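Local coordinates for peptidoglycan recognition protein-LC isoform LCx (Drosophila melanogaster, PDB 2F2L) that probably recognises peptidoglycan fragments through its extracellular domain, which has the N-acetylmuramoyl-L-alanine amidase fold and here takes part in binding an anhydro-muropeptide, at residues Leu131-Leu143 against Tyr154-Glu166. Sequence-based numbering, arbitrary orientation.
Sequences LTTNYRLYGHRQL and YKIIKKWPHWSHE. With MLD (glcnac(beta1-4)-murnac(1,6-anhydro)-L-ala-gamma-D-glu-meso-a2pm-D-ala), chain G.
L137 and W163 form a single beta bridge, by which residues 162-164 of the C-terminal tail are held to an edge strand, 135-139, of the central mixed sheet. L137 N donates to H162 O at 2.8 Å, and S164 N returns a bond to L137 O. Beside the bridge, the H162 imidazole lies over one face of the Y135 ring in an offset stack, planes 1° apart and centroids 3.8 Å apart. H162 ND1 donates to a lone pair of Y135 O at 2.9 Å, which holds the imidazole's rotation; histidine suits this place because one flat ring both stacks and donates. Q142, its amide carried out on an extended chain, ties the other end. Its OE1 accepts from G139 N and W163 NE1 (3.0 Å for the latter) from opposite faces of the amide plane, and its NE2 gives a hydrogen bond to S164 O at 2.9 Å. One glutamine amide thus joins the strand, the indole and the tail backbone. R141 bends at chi2 (-143°) and chi3 to lay its guanidinium over the Y154 ring, the planes 25° apart; E151 pairs with its charged end. Glycine, with no side chain, lets the edge of that ring come up to G139 CA. Between these polar ends, the branched tip of L137 packs with CD2 on I157 CD1 and CD1 at the W160 edge. H140, just beyond G139, donates from NE2 to OAQ of a ligand carboxylate, so the contact borders the peptidoglycan pocket. Strand 25-32 flanks 135-139 within the sheet, and helix 112-127 touches Y135 and W160, while helix 151-157 leads into the tail.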
loop_
_atom_site.group_PDB
_atom_site.type_symbol
_atom_site.label_atom_id
_atom_site.label_comp_id
_atom_site.label_asym_id
_atom_site.label_seq_id
_atom_site.Cartn_x
_atom_site.Cartn_y
_atom_site.Cartn_z
ATOM N N LEU B 131 -12.740 -8.451 -26.706
ATOM C CA LEU B 131 -11.808 -7.454 -27.212
ATOM C C LEU B 131 -11.818 -7.456 -28.736
ATOM O O LEU B 131 -11.935 -8.495 -29.346
ATOM C CB LEU B 131 -10.377 -7.768 -26.753
ATOM C CG LEU B 131 -10.002 -7.655 -25.276
ATOM C CD1 LEU B 131 -8.560 -8.177 -25.060
ATOM C CD2 LEU B 131 -10.127 -6.233 -24.809
ATOM N N THR B 132 -11.641 -6.286 -29.337
ATOM C CA THR B 132 -11.438 -6.197 -30.769
ATOM C C THR B 132 -10.142 -6.906 -31.160
ATOM O O THR B 132 -9.217 -7.047 -30.340
ATOM C CB THR B 132 -11.317 -4.751 -31.228
ATOM O OG1 THR B 132 -10.288 -4.107 -30.465
ATOM C CG2 THR B 132 -12.637 -4.007 -31.054
ATOM N N THR B 133 -10.096 -7.336 -32.418
ATOM C CA THR B 133 -8.914 -7.940 -33.022
ATOM C C THR B 133 -7.729 -6.962 -33.016
ATOM O O THR B 133 -6.584 -7.379 -32.846
ATOM C CB THR B 133 -9.234 -8.400 -34.479
ATOM O OG1 THR B 133 -10.199 -9.468 -34.445
ATOM C CG2 THR B 133 -7.987 -8.880 -35.197
ATOM N N ASN B 134 -8.004 -5.665 -33.171
ATOM C CA ASN B 134 -6.944 -4.644 -33.155
ATOM C C ASN B 134 -6.961 -3.729 -31.909
ATOM O O ASN B 134 -6.727 -2.509 -32.012
ATOM C CB ASN B 134 -7.001 -3.814 -34.446
ATOM C CG ASN B 134 -8.367 -3.169 -34.680
ATOM O OD1 ASN B 134 -9.352 -3.478 -33.996
ATOM N ND2 ASN B 134 -8.430 -2.271 -35.661
ATOM N N TYR B 135 -7.206 -4.315 -30.739
ATOM C CA TYR B 135 -7.276 -3.547 -29.495
ATOM C C TYR B 135 -5.961 -2.835 -29.220
ATOM O O TYR B 135 -4.884 -3.344 -29.551
ATOM C CB TYR B 135 -7.653 -4.436 -28.307
ATOM C CG TYR B 135 -6.571 -5.411 -27.900
ATOM C CD1 TYR B 135 -5.544 -5.025 -27.026
ATOM C CD2 TYR B 135 -6.562 -6.717 -28.384
ATOM C CE1 TYR B 135 -4.534 -5.920 -26.654
ATOM C CE2 TYR B 135 -5.558 -7.617 -28.016
ATOM C CZ TYR B 135 -4.548 -7.210 -27.148
ATOM O OH TYR B 135 -3.554 -8.091 -26.793
ATOM N N ARG B 136 -6.062 -1.644 -28.641
ATOM C CA ARG B 136 -4.895 -0.867 -28.233
ATOM C C ARG B 136 -4.576 -1.150 -26.755
ATOM O O ARG B 136 -5.479 -1.174 -25.914
ATOM C CB ARG B 136 -5.143 0.626 -28.477
ATOM C CG ARG B 136 -5.301 0.966 -29.961
ATOM C CD ARG B 136 -5.197 2.457 -30.226
ATOM N NE ARG B 136 -5.801 2.851 -31.503
ATOM C CZ ARG B 136 -5.621 4.032 -32.100
ATOM N NH1 ARG B 136 -4.843 4.957 -31.553
ATOM N NH2 ARG B 136 -6.222 4.293 -33.256
ATOM N N LEU B 137 -3.296 -1.408 -26.466
ATOM C CA LEU B 137 -2.856 -1.708 -25.108
ATOM C C LEU B 137 -2.011 -0.557 -24.577
ATOM O O LEU B 137 -1.147 -0.040 -25.299
ATOM C CB LEU B 137 -2.071 -3.016 -25.069
ATOM C CG LEU B 137 -1.644 -3.449 -23.659
ATOM C CD1 LEU B 137 -1.772 -4.932 -23.477
ATOM C CD2 LEU B 137 -0.215 -2.990 -23.365
ATOM N N TYR B 138 -2.272 -0.165 -23.327
ATOM C CA TYR B 138 -1.563 0.923 -22.661
ATOM C C TYR B 138 -1.074 0.524 -21.270
ATOM O O TYR B 138 -1.673 -0.311 -20.605
ATOM C CB TYR B 138 -2.467 2.150 -22.493
ATOM C CG TYR B 138 -3.118 2.634 -23.765
ATOM C CD1 TYR B 138 -2.470 3.536 -24.608
ATOM C CD2 TYR B 138 -4.392 2.198 -24.117
ATOM C CE1 TYR B 138 -3.070 3.974 -25.763
ATOM C CE2 TYR B 138 -4.996 2.629 -25.272
ATOM C CZ TYR B 138 -4.336 3.507 -26.097
ATOM O OH TYR B 138 -4.961 3.931 -27.252
ATOM N N GLY B 139 0.022 1.145 -20.845
ATOM C CA GLY B 139 0.406 1.138 -19.437
ATOM C C GLY B 139 -0.466 2.167 -18.724
ATOM O O GLY B 139 -0.842 3.172 -19.307
ATOM N N HIS B 140 -0.817 1.879 -17.475
ATOM C CA HIS B 140 -1.586 2.798 -16.606
ATOM C C HIS B 140 -1.002 4.221 -16.639
ATOM O O HIS B 140 -1.743 5.202 -16.733
ATOM C CB HIS B 140 -1.565 2.204 -15.190
ATOM C CG HIS B 140 -2.462 2.864 -14.190
ATOM N ND1 HIS B 140 -2.494 2.460 -12.872
ATOM C CD2 HIS B 140 -3.343 3.886 -14.292
ATOM C CE1 HIS B 140 -3.360 3.204 -12.207
ATOM N NE2 HIS B 140 -3.898 4.069 -13.048
ATOM N N ARG B 141 0.324 4.332 -16.568
ATOM C CA ARG B 141 0.987 5.641 -16.578
ATOM C C ARG B 141 0.743 6.531 -17.793
ATOM O O ARG B 141 0.969 7.738 -17.709
ATOM C CB ARG B 141 2.492 5.502 -16.379
ATOM C CG ARG B 141 3.199 4.539 -17.301
ATOM C CD ARG B 141 4.285 3.841 -16.493
ATOM N NE ARG B 141 5.572 4.275 -16.901
ATOM C CZ ARG B 141 6.695 4.137 -16.202
ATOM N NH1 ARG B 141 6.745 3.603 -14.970
ATOM N NH2 ARG B 141 7.802 4.573 -16.763
ATOM N N GLN B 142 0.315 5.951 -18.916
ATOM C CA GLN B 142 0.016 6.745 -20.112
ATOM C C GLN B 142 -1.320 7.490 -19.975
ATOM O O GLN B 142 -1.557 8.454 -20.690
ATOM C CB GLN B 142 -0.006 5.844 -21.361
ATOM C CG GLN B 142 1.280 5.062 -21.621
ATOM C CD GLN B 142 1.159 4.077 -22.764
ATOM O OE1 GLN B 142 1.082 2.864 -22.546
ATOM N NE2 GLN B 142 1.135 4.593 -24.001
ATOM N N LEU B 143 -2.180 7.043 -19.065
ATOM C CA LEU B 143 -3.531 7.574 -18.912
ATOM C C LEU B 143 -3.798 8.258 -17.557
ATOM O O LEU B 143 -4.851 8.877 -17.354
ATOM C CB LEU B 143 -4.527 6.421 -19.114
ATOM C CG LEU B 143 -4.367 5.632 -20.436
ATOM C CD1 LEU B 143 -5.319 4.466 -20.495
ATOM C CD2 LEU B 143 -4.570 6.534 -21.656
ATOM N N TYR B 154 6.435 -1.926 -17.619
ATOM C CA TYR B 154 6.143 -1.010 -18.725
ATOM C C TYR B 154 7.100 -1.191 -19.892
ATOM O O TYR B 154 6.676 -1.193 -21.047
ATOM C CB TYR B 154 6.180 0.440 -18.269
ATOM C CG TYR B 154 5.709 1.418 -19.312
ATOM C CD1 TYR B 154 4.404 1.410 -19.753
ATOM C CD2 TYR B 154 6.569 2.370 -19.843
ATOM C CE1 TYR B 154 3.958 2.325 -20.706
ATOM C CE2 TYR B 154 6.137 3.287 -20.782
ATOM C CZ TYR B 154 4.834 3.257 -21.211
ATOM O OH TYR B 154 4.404 4.164 -22.141
ATOM N N LYS B 155 8.389 -1.328 -19.609
ATOM C CA LYS B 155 9.359 -1.543 -20.681
ATOM C C LYS B 155 9.033 -2.820 -21.479
ATOM O O LYS B 155 9.243 -2.864 -22.689
ATOM C CB LYS B 155 10.795 -1.584 -20.148
ATOM C CG LYS B 155 11.350 -0.229 -19.796
ATOM C CD LYS B 155 12.873 -0.255 -19.628
ATOM C CE LYS B 155 13.310 -0.812 -18.294
ATOM N NZ LYS B 155 14.788 -0.668 -18.100
ATOM N N ILE B 156 8.501 -3.836 -20.802
ATOM C CA ILE B 156 8.129 -5.084 -21.475
ATOM C C ILE B 156 6.903 -4.893 -22.390
ATOM O O ILE B 156 6.944 -5.245 -23.567
ATOM C CB ILE B 156 7.918 -6.231 -20.451
ATOM C CG1 ILE B 156 9.272 -6.627 -19.837
ATOM C CG2 ILE B 156 7.275 -7.443 -21.107
ATOM C CD1 ILE B 156 9.167 -7.571 -18.662
ATOM N N ILE B 157 5.825 -4.321 -21.859
ATOM C CA ILE B 157 4.589 -4.194 -22.631
ATOM C C ILE B 157 4.708 -3.169 -23.783
ATOM O O ILE B 157 3.978 -3.279 -24.762
ATOM C CB ILE B 157 3.342 -3.857 -21.751
ATOM C CG1 ILE B 157 3.378 -2.404 -21.284
ATOM C CG2 ILE B 157 3.203 -4.843 -20.582
ATOM C CD1 ILE B 157 2.218 -2.023 -20.399
ATOM N N LYS B 158 5.608 -2.188 -23.659
ATOM C CA LYS B 158 5.913 -1.269 -24.764
ATOM C C LYS B 158 6.369 -1.988 -26.036
ATOM O O LYS B 158 6.278 -1.420 -27.106
ATOM C CB LYS B 158 7.003 -0.260 -24.384
ATOM C CG LYS B 158 6.482 1.046 -23.853
ATOM C CD LYS B 158 7.598 2.093 -23.705
ATOM C CE LYS B 158 8.058 2.614 -25.057
ATOM N NZ LYS B 158 8.634 3.986 -24.970
ATOM N N LYS B 159 6.888 -3.207 -25.910
ATOM C CA LYS B 159 7.332 -4.001 -27.064
ATOM C C LYS B 159 6.297 -5.010 -27.558
ATOM O O LYS B 159 6.578 -5.771 -28.489
ATOM C CB LYS B 159 8.612 -4.747 -26.725
ATOM C CG LYS B 159 9.790 -3.845 -26.441
ATOM C CD LYS B 159 10.831 -4.602 -25.659
ATOM C CE LYS B 159 12.134 -3.841 -25.533
ATOM N NZ LYS B 159 12.749 -4.133 -24.214
ATOM N N TRP B 160 5.116 -5.024 -26.944
ATOM C CA TRP B 160 4.031 -5.890 -27.389
ATOM C C TRP B 160 3.315 -5.279 -28.599
ATOM O O TRP B 160 3.158 -4.055 -28.686
ATOM C CB TRP B 160 3.039 -6.144 -26.248
ATOM C CG TRP B 160 3.550 -7.076 -25.175
ATOM C CD1 TRP B 160 4.816 -7.593 -25.061
ATOM C CD2 TRP B 160 2.811 -7.579 -24.050
ATOM N NE1 TRP B 160 4.892 -8.403 -23.960
ATOM C CE2 TRP B 160 3.679 -8.408 -23.318
ATOM C CE3 TRP B 160 1.489 -7.419 -23.603
ATOM C CZ2 TRP B 160 3.278 -9.074 -22.149
ATOM C CZ3 TRP B 160 1.092 -8.075 -22.443
ATOM C CH2 TRP B 160 1.981 -8.895 -21.732
ATOM N N PRO B 161 2.869 -6.133 -29.542
ATOM C CA PRO B 161 2.359 -5.614 -30.809
ATOM C C PRO B 161 1.132 -4.696 -30.677
ATOM O O PRO B 161 0.978 -3.770 -31.481
ATOM C CB PRO B 161 2.012 -6.891 -31.594
ATOM C CG PRO B 161 2.844 -7.964 -30.944
ATOM C CD PRO B 161 2.799 -7.606 -29.505
ATOM N N HIS B 162 0.289 -4.924 -29.675
ATOM C CA HIS B 162 -0.894 -4.083 -29.493
ATOM C C HIS B 162 -0.634 -2.758 -28.761
ATOM O O HIS B 162 -1.542 -1.927 -28.651
ATOM C CB HIS B 162 -1.984 -4.874 -28.788
ATOM C CG HIS B 162 -2.561 -5.970 -29.631
ATOM N ND1 HIS B 162 -3.697 -5.799 -30.395
ATOM C CD2 HIS B 162 -2.154 -7.246 -29.841
ATOM C CE1 HIS B 162 -3.965 -6.923 -31.038
ATOM N NE2 HIS B 162 -3.050 -7.819 -30.712
ATOM N N TRP B 163 0.588 -2.561 -28.256
ATOM C CA TRP B 163 0.903 -1.347 -27.516
ATOM C C TRP B 163 0.668 -0.127 -28.405
ATOM O O TRP B 163 0.951 -0.162 -29.603
ATOM C CB TRP B 163 2.336 -1.354 -26.958
ATOM C CG TRP B 163 2.665 -0.060 -26.218
ATOM C CD1 TRP B 163 2.238 0.310 -24.964
ATOM C CD2 TRP B 163 3.449 1.039 -26.706
ATOM N NE1 TRP B 163 2.715 1.557 -24.652
ATOM C CE2 TRP B 163 3.460 2.025 -25.699
ATOM C CE3 TRP B 163 4.139 1.285 -27.898
ATOM C CZ2 TRP B 163 4.137 3.234 -25.849
ATOM C CZ3 TRP B 163 4.818 2.486 -28.043
ATOM C CH2 TRP B 163 4.808 3.445 -27.025
ATOM N N SER B 164 0.110 0.930 -27.818
ATOM C CA SER B 164 -0.114 2.190 -28.512
ATOM C C SER B 164 0.310 3.368 -27.642
ATOM O O SER B 164 0.210 3.304 -26.404
ATOM C CB SER B 164 -1.592 2.314 -28.893
ATOM O OG SER B 164 -1.874 3.586 -29.446
ATOM N N HIS B 165 0.816 4.428 -28.285
ATOM C CA HIS B 165 1.048 5.704 -27.600
ATOM C C HIS B 165 0.035 6.767 -28.001
ATOM O O HIS B 165 0.217 7.939 -27.685
ATOM C CB HIS B 165 2.494 6.222 -27.762
ATOM C CG HIS B 165 2.888 6.586 -29.164
ATOM N ND1 HIS B 165 2.362 7.667 -29.837
ATOM C CD2 HIS B 165 3.815 6.047 -29.989
ATOM C CE1 HIS B 165 2.922 7.757 -31.031
ATOM N NE2 HIS B 165 3.808 6.785 -31.148
ATOM N N GLU B 166 -1.035 6.354 -28.673
ATOM C CA GLU B 166 -2.123 7.254 -29.042
ATOM C C GLU B 166 -3.334 6.954 -28.173
ATOM O O GLU B 166 -3.727 7.743 -27.308
ATOM C CB GLU B 166 -2.487 7.076 -30.515
ATOM C CG GLU B 166 -1.419 7.563 -31.474
ATOM C CD GLU B 166 -1.849 7.432 -32.922
ATOM O OE1 GLU B 166 -2.825 8.111 -33.334
ATOM O OE2 GLU B 166 -1.205 6.644 -33.650
HETATM C CAA MLD G . 4.416 2.126 -7.390
HETATM C CAB MLD G . 3.157 2.797 -7.920
HETATM O OAC MLD G . 2.587 2.359 -8.911
HETATM N N2 MLD G . 2.754 3.855 -7.222
HETATM C C2 MLD G . 1.596 4.672 -7.567
HETATM C C3 MLD G . 2.074 6.126 -7.605
HETATM O O3 MLD G . 3.119 6.337 -8.575
HETATM C C4 MLD G . 0.900 7.080 -7.800
HETATM O O4 MLD G . 1.400 8.394 -7.630
HETATM C C5 MLD G . -0.164 6.806 -6.731
HETATM C C6 MLD G . -1.473 7.606 -6.865
HETATM O O6 MLD G . -2.256 7.400 -5.654
HETATM O O5 MLD G . -0.563 5.445 -6.864
HETATM C C1 MLD G . 0.498 4.520 -6.531
HETATM O O1 MLD G . -0.011 3.215 -6.607
HETATM C CA4 MLD G . -0.905 2.919 -5.507
HETATM C CA5 MLD G . -0.249 2.686 -4.146
HETATM O OA5 MLD G . -0.495 1.354 -3.581
HETATM C CA6 MLD G . -1.103 3.536 -3.270
HETATM O OA6 MLD G . -2.234 2.730 -3.009
HETATM C CA1 MLD G . -1.928 1.379 -3.467
HETATM C CA2 MLD G . -2.569 1.191 -4.851
HETATM N NAD MLD G . -2.869 -0.241 -5.069
HETATM C CAE MLD G . -4.077 -0.682 -5.370
HETATM C CAF MLD G . -4.171 -2.186 -5.535
HETATM O OAG MLD G . -5.061 0.041 -5.528
HETATM C CA3 MLD G . -1.635 1.665 -5.963
HETATM O OAH MLD G . -2.366 1.986 -7.198
HETATM C CAI MLD G . -2.325 0.943 -8.203
HETATM C CAJ MLD G . -1.159 1.097 -9.152
HETATM C CAL MLD G . -3.629 0.987 -9.026
HETATM O OAM MLD G . -3.724 0.209 -9.969
HETATM N N MLD G . -4.591 1.840 -8.674
HETATM C CA MLD G . -5.887 1.944 -9.358
HETATM C CB MLD G . -6.813 0.949 -8.649
HETATM C C MLD G . -6.412 3.371 -9.122
HETATM O O MLD G . -6.472 3.827 -7.978
HETATM N NAN MLD G . -6.744 4.030 -10.229
HETATM C CAO MLD G . -7.269 5.404 -10.275
HETATM C CAP MLD G . -6.513 6.263 -11.341
HETATM O OBA MLD G . -7.109 7.269 -11.735
HETATM O OAQ MLD G . -5.393 5.899 -11.774
HETATM C CBB MLD G . -8.712 5.364 -10.764
HETATM C CBC MLD G . -9.701 4.734 -9.797
HETATM C CBD MLD G . -11.116 4.849 -10.392
HETATM O OBE MLD G . -11.299 4.940 -11.607
HETATM N NBF MLD G . -12.095 4.847 -9.513
HETATM C CBG MLD G . -13.504 4.949 -9.915
HETATM C CBH MLD G . -13.784 6.352 -10.490
HETATM O OBI MLD G . -13.353 7.362 -9.935
HETATM N NBJ MLD G . -14.476 6.368 -11.627
HETATM C CBK MLD G . -14.873 7.606 -12.334
HETATM C CBL MLD G . -16.396 7.591 -12.506
HETATM C CBM MLD G . -14.237 7.760 -13.733
HETATM O OBO MLD G . -13.879 6.721 -14.345
HETATM O OBN MLD G . -14.145 8.936 -14.168
HETATM C CBP MLD G . -14.384 4.634 -8.694
HETATM C CBQ MLD G . -15.839 4.333 -9.093
HETATM C CBR MLD G . -16.659 3.873 -7.885
HETATM C CBS MLD G . -17.895 3.058 -8.272
HETATM C CBT MLD G . -17.457 1.666 -8.749
HETATM O OBV MLD G . -17.064 0.876 -7.875
HETATM O OBU MLD G . -17.533 1.421 -9.970
HETATM N NBW MLD G . -18.631 3.747 -9.338
HETATM O O HOH W 1 1.613 7.603 -24.639
#